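Local structure of endo-beta-1,4-xylanase Xyn10C (Pseudomonas cellulosa, 1GNY) at residues A[86-91]-A[116-121]. The protein cleaves internal linkages of the xylan backbone through its C-terminal catalytic domain, while its N-terminal family 15 carbohydrate-binding module binds xylan and xylooligosaccharides. Sequence-based numbering, arbitrary orientation.
Sequences WSKGEW and DDKFNQ. With XYP (beta-D-xylopyranose), chain B; XYP (beta-D-xylopyranose), chain C; XYP (beta-D-xylopyranose), chain D.
K118 and F119, from the loop and turn before strand 120-121, pack against the backbone around G89. The aliphatic part of K118 does the touching: CD lies 3.7 Å from G89 N, and CE comes alongside K88 CB. With CG set between its own N and carbonyl carbon (chi1 58°) and bends further out, the chain brings NZ back to D116, 2.8 Å from OD1 in a salt bridge. The same oxygen accepts from K118 N, closing an Asx turn, and the two nitrogens approach from opposite faces of the carboxylate; E114 is a second ionic partner of NZ. The F119 ring turns its edge to E90 N, which lies in the ring plane 3.6 Å from CZ; G89 CA touches the same ring atom. Residues 85-90 form an outermost strand of the five-stranded antiparallel sheet of this CBM15 module, and the other side of the segment carries the xylan site. There C5 of the chain C xylose lies over one indole face of W91, offset toward the rim and 3.6 Å from CG, while W91 CH2 meets O5 of the chain B xylose at 3.5 Å. W91 NE1 donates to S87 O (3.3 Å), from above the carbonyl plane. With an alanine at W91, both sugars are likely to lose their indole support and S87 O this donor. W86 offers a face to the chain D xylose, its CG 3.8 Å from C5.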
ATOM      1  N   TRP A  86     -14.717  -0.958  -6.016  1.00 22.06           N
ATOM      2  CA  TRP A  86     -13.683  -1.642  -5.216  1.00 20.55           C
ATOM      3  C   TRP A  86     -13.076  -2.962  -5.690  1.00 19.92           C
ATOM      4  O   TRP A  86     -11.912  -3.194  -5.452  1.00 18.64           O
ATOM      5  CB  TRP A  86     -14.178  -1.820  -3.786  1.00 20.55           C
ATOM      6  CG  TRP A  86     -14.772  -0.585  -3.143  1.00 18.98           C
ATOM      7  CD1 TRP A  86     -16.077  -0.381  -2.836  1.00 18.26           C
ATOM      8  CD2 TRP A  86     -14.072   0.585  -2.706  1.00 17.06           C
ATOM      9  NE1 TRP A  86     -16.241   0.822  -2.193  1.00 20.66           N
ATOM     10  CE2 TRP A  86     -15.025   1.452  -2.123  1.00 19.11           C
ATOM     11  CE3 TRP A  86     -12.734   0.990  -2.745  1.00 16.00           C
ATOM     12  CZ2 TRP A  86     -14.687   2.695  -1.585  1.00 18.92           C
ATOM     13  CZ3 TRP A  86     -12.400   2.208  -2.213  1.00 16.44           C
ATOM     14  CH2 TRP A  86     -13.371   3.056  -1.644  1.00 17.80           C
ATOM     15  N   SER A  87     -13.842  -3.794  -6.385  1.00 19.59           N
ATOM     16  CA  SER A  87     -13.339  -5.113  -6.863  1.00 19.96           C
ATOM     17  C   SER A  87     -12.325  -5.037  -8.023  1.00 19.62           C
ATOM     18  O   SER A  87     -11.563  -5.984  -8.244  1.00 20.00           O
ATOM     19  CB  SER A  87     -14.485  -6.003  -7.316  1.00 21.26           C
ATOM     20  OG  SER A  87     -14.873  -5.588  -8.601  1.00 23.69           O
ATOM     21  N   LYS A  88     -12.347  -3.918  -8.714  1.00 19.43           N
ATOM     22  CA  LYS A  88     -11.463  -3.670  -9.826  1.00 19.66           C
ATOM     23  C   LYS A  88     -10.137  -3.123  -9.284  1.00 18.77           C
ATOM     24  O   LYS A  88     -10.074  -1.974  -8.821  1.00 18.94           O
ATOM     25  CB  LYS A  88     -12.119  -2.667 -10.780  1.00 20.53           C
ATOM     26  CG  LYS A  88     -13.556  -3.015 -11.240  1.00 22.10           C
ATOM     27  CD  LYS A  88     -13.645  -4.402 -11.875  1.00 22.94           C
ATOM     28  CE  LYS A  88     -15.086  -4.813 -12.226  1.00 22.64           C
ATOM     29  NZ  LYS A  88     -15.734  -3.830 -13.123  1.00 23.50           N
ATOM     30  N   GLY A  89      -9.108  -3.947  -9.339  1.00 18.90           N
ATOM     31  CA  GLY A  89      -7.807  -3.569  -8.787  1.00 18.80           C
ATOM     32  C   GLY A  89      -6.616  -4.396  -9.171  1.00 19.45           C
ATOM     33  O   GLY A  89      -6.673  -5.230 -10.070  1.00 18.28           O
ATOM     34  N   GLU A  90      -5.519  -4.092  -8.487  1.00 19.32           N
ATOM     35  CA  GLU A  90      -4.241  -4.793  -8.643  1.00 19.17           C
ATOM     36  C   GLU A  90      -4.064  -5.599  -7.355  1.00 19.55           C
ATOM     37  O   GLU A  90      -3.758  -5.050  -6.302  1.00 17.53           O
ATOM     38  CB  GLU A  90      -3.042  -3.840  -8.819  1.00 19.71           C
ATOM     39  CG  GLU A  90      -1.689  -4.569  -8.933  1.00 20.64           C
ATOM     40  CD  GLU A  90      -1.672  -5.655 -10.012  1.00 22.86           C
ATOM     41  OE1 GLU A  90      -1.705  -5.312 -11.211  1.00 20.97           O
ATOM     42  OE2 GLU A  90      -1.655  -6.861  -9.658  1.00 24.90           O
ATOM     43  N   TRP A  91      -4.229  -6.910  -7.480  1.00 19.41           N
ATOM     44  CA  TRP A  91      -4.226  -7.844  -6.351  1.00 20.14           C
ATOM     45  C   TRP A  91      -3.080  -8.882  -6.391  1.00 20.38           C
ATOM     46  O   TRP A  91      -3.047  -9.792  -5.575  1.00 20.41           O
ATOM     47  CB  TRP A  91      -5.578  -8.599  -6.396  1.00 20.58           C
ATOM     48  CG  TRP A  91      -6.753  -7.647  -6.401  1.00 21.10           C
ATOM     49  CD1 TRP A  91      -7.649  -7.408  -7.413  1.00 21.30           C
ATOM     50  CD2 TRP A  91      -7.131  -6.795  -5.328  1.00 20.05           C
ATOM     51  NE1 TRP A  91      -8.560  -6.457  -7.017  1.00 19.91           N
ATOM     52  CE2 TRP A  91      -8.271  -6.069  -5.741  1.00 21.35           C
ATOM     53  CE3 TRP A  91      -6.643  -6.605  -4.024  1.00 20.91           C
ATOM     54  CZ2 TRP A  91      -8.914  -5.145  -4.908  1.00 20.95           C
ATOM     55  CZ3 TRP A  91      -7.287  -5.691  -3.198  1.00 19.18           C
ATOM     56  CH2 TRP A  91      -8.396  -4.967  -3.650  1.00 22.04           C
ATOM     57  N   ASP A 116      -6.860  -5.617 -18.950  1.00 27.68           N
ATOM     58  CA  ASP A 116      -7.893  -4.693 -19.483  1.00 27.13           C
ATOM     59  C   ASP A 116      -7.572  -3.190 -19.387  1.00 25.73           C
ATOM     60  O   ASP A 116      -8.427  -2.367 -19.654  1.00 25.20           O
ATOM     61  CB  ASP A 116      -9.276  -4.973 -18.874  1.00 27.95           C
ATOM     62  CG  ASP A 116      -9.374  -4.625 -17.390  1.00 29.65           C
ATOM     63  OD1 ASP A 116      -8.376  -4.195 -16.770  1.00 29.36           O
ATOM     64  OD2 ASP A 116     -10.440  -4.761 -16.767  1.00 32.00           O
ATOM     65  N   ASP A 117      -6.360  -2.862 -18.952  1.00 24.53           N
ATOM     66  CA  ASP A 117      -5.901  -1.452 -18.783  1.00 23.60           C
ATOM     67  C   ASP A 117      -6.840  -0.588 -17.918  1.00 21.55           C
ATOM     68  O   ASP A 117      -6.963   0.621 -18.129  1.00 20.87           O
ATOM     69  CB  ASP A 117      -5.645  -0.766 -20.146  1.00 24.25           C
ATOM     70  CG  ASP A 117      -4.437  -1.341 -20.896  1.00 28.15           C
ATOM     71  OD1 ASP A 117      -3.585  -2.074 -20.320  1.00 29.45           O
ATOM     72  OD2 ASP A 117      -4.258  -1.084 -22.111  1.00 34.26           O
ATOM     73  N   LYS A 118      -7.468  -1.215 -16.918  1.00 19.81           N
ATOM     74  CA  LYS A 118      -8.383  -0.511 -15.976  1.00 19.04           C
ATOM     75  C   LYS A 118      -7.787   0.707 -15.250  1.00 17.64           C
ATOM     76  O   LYS A 118      -8.531   1.584 -14.829  1.00 17.70           O
ATOM     77  CB  LYS A 118      -8.983  -1.483 -14.931  1.00 18.96           C
ATOM     78  CG  LYS A 118      -7.992  -2.234 -14.070  1.00 20.72           C
ATOM     79  CD  LYS A 118      -8.690  -2.982 -12.918  1.00 22.09           C
ATOM     80  CE  LYS A 118      -9.554  -4.170 -13.405  1.00 22.55           C
ATOM     81  NZ  LYS A 118      -8.780  -5.211 -14.155  1.00 21.86           N
ATOM     82  N   PHE A 119      -6.457   0.750 -15.111  1.00 17.63           N
ATOM     83  CA  PHE A 119      -5.776   1.850 -14.380  1.00 16.77           C
ATOM     84  C   PHE A 119      -5.401   3.077 -15.251  1.00 17.31           C
ATOM     85  O   PHE A 119      -4.847   4.070 -14.719  1.00 16.25           O
ATOM     86  CB  PHE A 119      -4.592   1.352 -13.565  1.00 16.93           C
ATOM     87  CG  PHE A 119      -4.980   0.591 -12.316  1.00 14.78           C
ATOM     88  CD1 PHE A 119      -5.329   1.273 -11.166  1.00 15.71           C
ATOM     89  CD2 PHE A 119      -4.923  -0.798 -12.268  1.00 14.31           C
ATOM     90  CE1 PHE A 119      -5.681   0.603 -10.017  1.00 15.07           C
ATOM     91  CE2 PHE A 119      -5.288  -1.477 -11.113  1.00 13.34           C
ATOM     92  CZ  PHE A 119      -5.652  -0.795  -9.988  1.00 16.40           C
ATOM     93  N   ASN A 120      -5.699   3.002 -16.559  1.00 17.36           N
ATOM     94  CA  ASN A 120      -5.605   4.166 -17.472  1.00 17.33           C
ATOM     95  C   ASN A 120      -7.037   4.650 -17.709  1.00 17.67           C
ATOM     96  O   ASN A 120      -7.758   4.035 -18.472  1.00 17.55           O
ATOM     97  CB  ASN A 120      -4.889   3.820 -18.787  1.00 17.86           C
ATOM     98  CG  ASN A 120      -3.401   3.558 -18.585  1.00 19.08           C
ATOM     99  OD1 ASN A 120      -2.876   3.666 -17.456  1.00 16.58           O
ATOM    100  ND2 ASN A 120      -2.706   3.182 -19.669  1.00 19.62           N
ATOM    101  N   GLN A 121      -7.430   5.716 -17.003  1.00 17.27           N
ATOM    102  CA  GLN A 121      -8.839   6.128 -16.858  1.00 18.39           C
ATOM    103  C   GLN A 121      -8.978   7.502 -16.251  1.00 18.42           C
ATOM    104  O   GLN A 121      -8.048   7.997 -15.607  1.00 20.10           O
ATOM    105  CB  GLN A 121      -9.623   5.106 -16.006  1.00 18.27           C
ATOM    106  CG  GLN A 121      -9.095   4.883 -14.577  1.00 19.09           C
ATOM    107  CD  GLN A 121      -9.690   5.818 -13.555  1.00 19.09           C
ATOM    108  OE1 GLN A 121     -10.913   5.988 -13.479  1.00 19.67           O
ATOM    109  NE2 GLN A 121      -8.818   6.437 -12.741  1.00 18.79           N
TER
HETATM  110  C1  XYP B   3     -12.228  -4.678  -1.172  1.00 14.93           C
HETATM  111  C2  XYP B   3     -13.006  -5.140  -2.391  1.00 14.96           C
HETATM  112  C3  XYP B   3     -12.854  -6.647  -2.497  1.00 14.81           C
HETATM  113  C4  XYP B   3     -11.390  -7.027  -2.545  1.00 17.28           C
HETATM  114  C5  XYP B   3     -10.700  -6.405  -1.353  1.00 14.77           C
HETATM  115  O2  XYP B   3     -14.386  -4.819  -2.245  1.00 17.27           O
HETATM  116  O3  XYP B   3     -13.406  -7.121  -3.712  1.00 19.14           O
HETATM  117  O4  XYP B   3     -11.282  -8.447  -2.477  1.00 19.52           O
HETATM  118  O5  XYP B   3     -10.922  -4.989  -1.293  1.00 15.65           O
HETATM  119  C1  XYP C   4     -10.185  -8.957  -3.188  1.00 23.05           C
HETATM  120  C2  XYP C   4      -9.780 -10.256  -2.524  1.00 26.80           C
HETATM  121  C3  XYP C   4      -8.716 -10.969  -3.325  1.00 29.44           C
HETATM  122  C4  XYP C   4      -9.127 -11.036  -4.779  1.00 27.55           C
HETATM  123  C5  XYP C   4      -9.493  -9.634  -5.237  1.00 27.29           C
HETATM  124  O2  XYP C   4      -9.306 -10.024  -1.206  1.00 29.57           O
HETATM  125  O3  XYP C   4      -8.472 -12.272  -2.828  1.00 31.97           O
HETATM  126  O4  XYP C   4      -7.992 -11.505  -5.462  1.00 33.75           O
HETATM  127  O5  XYP C   4     -10.563  -9.125  -4.459  1.00 22.92           O
HETATM  128  C1  XYP D   2     -13.743  -0.402   1.475  1.00 18.73           C
HETATM  129  C2  XYP D   2     -12.230  -0.542   1.445  1.00 15.52           C
HETATM  130  C3  XYP D   2     -11.784  -1.376   0.247  1.00 15.12           C
HETATM  131  C4  XYP D   2     -12.614  -2.660   0.144  1.00 16.53           C
HETATM  132  C5  XYP D   2     -14.084  -2.300   0.226  1.00 17.25           C
HETATM  133  O2  XYP D   2     -11.622   0.742   1.340  1.00 15.43           O
HETATM  134  O3  XYP D   2     -10.406  -1.698   0.354  1.00 13.94           O
HETATM  135  O4  XYP D   2     -12.339  -3.252  -1.106  1.00 14.99           O
HETATM  136  O5  XYP D   2     -14.385  -1.600   1.414  1.00 17.09           O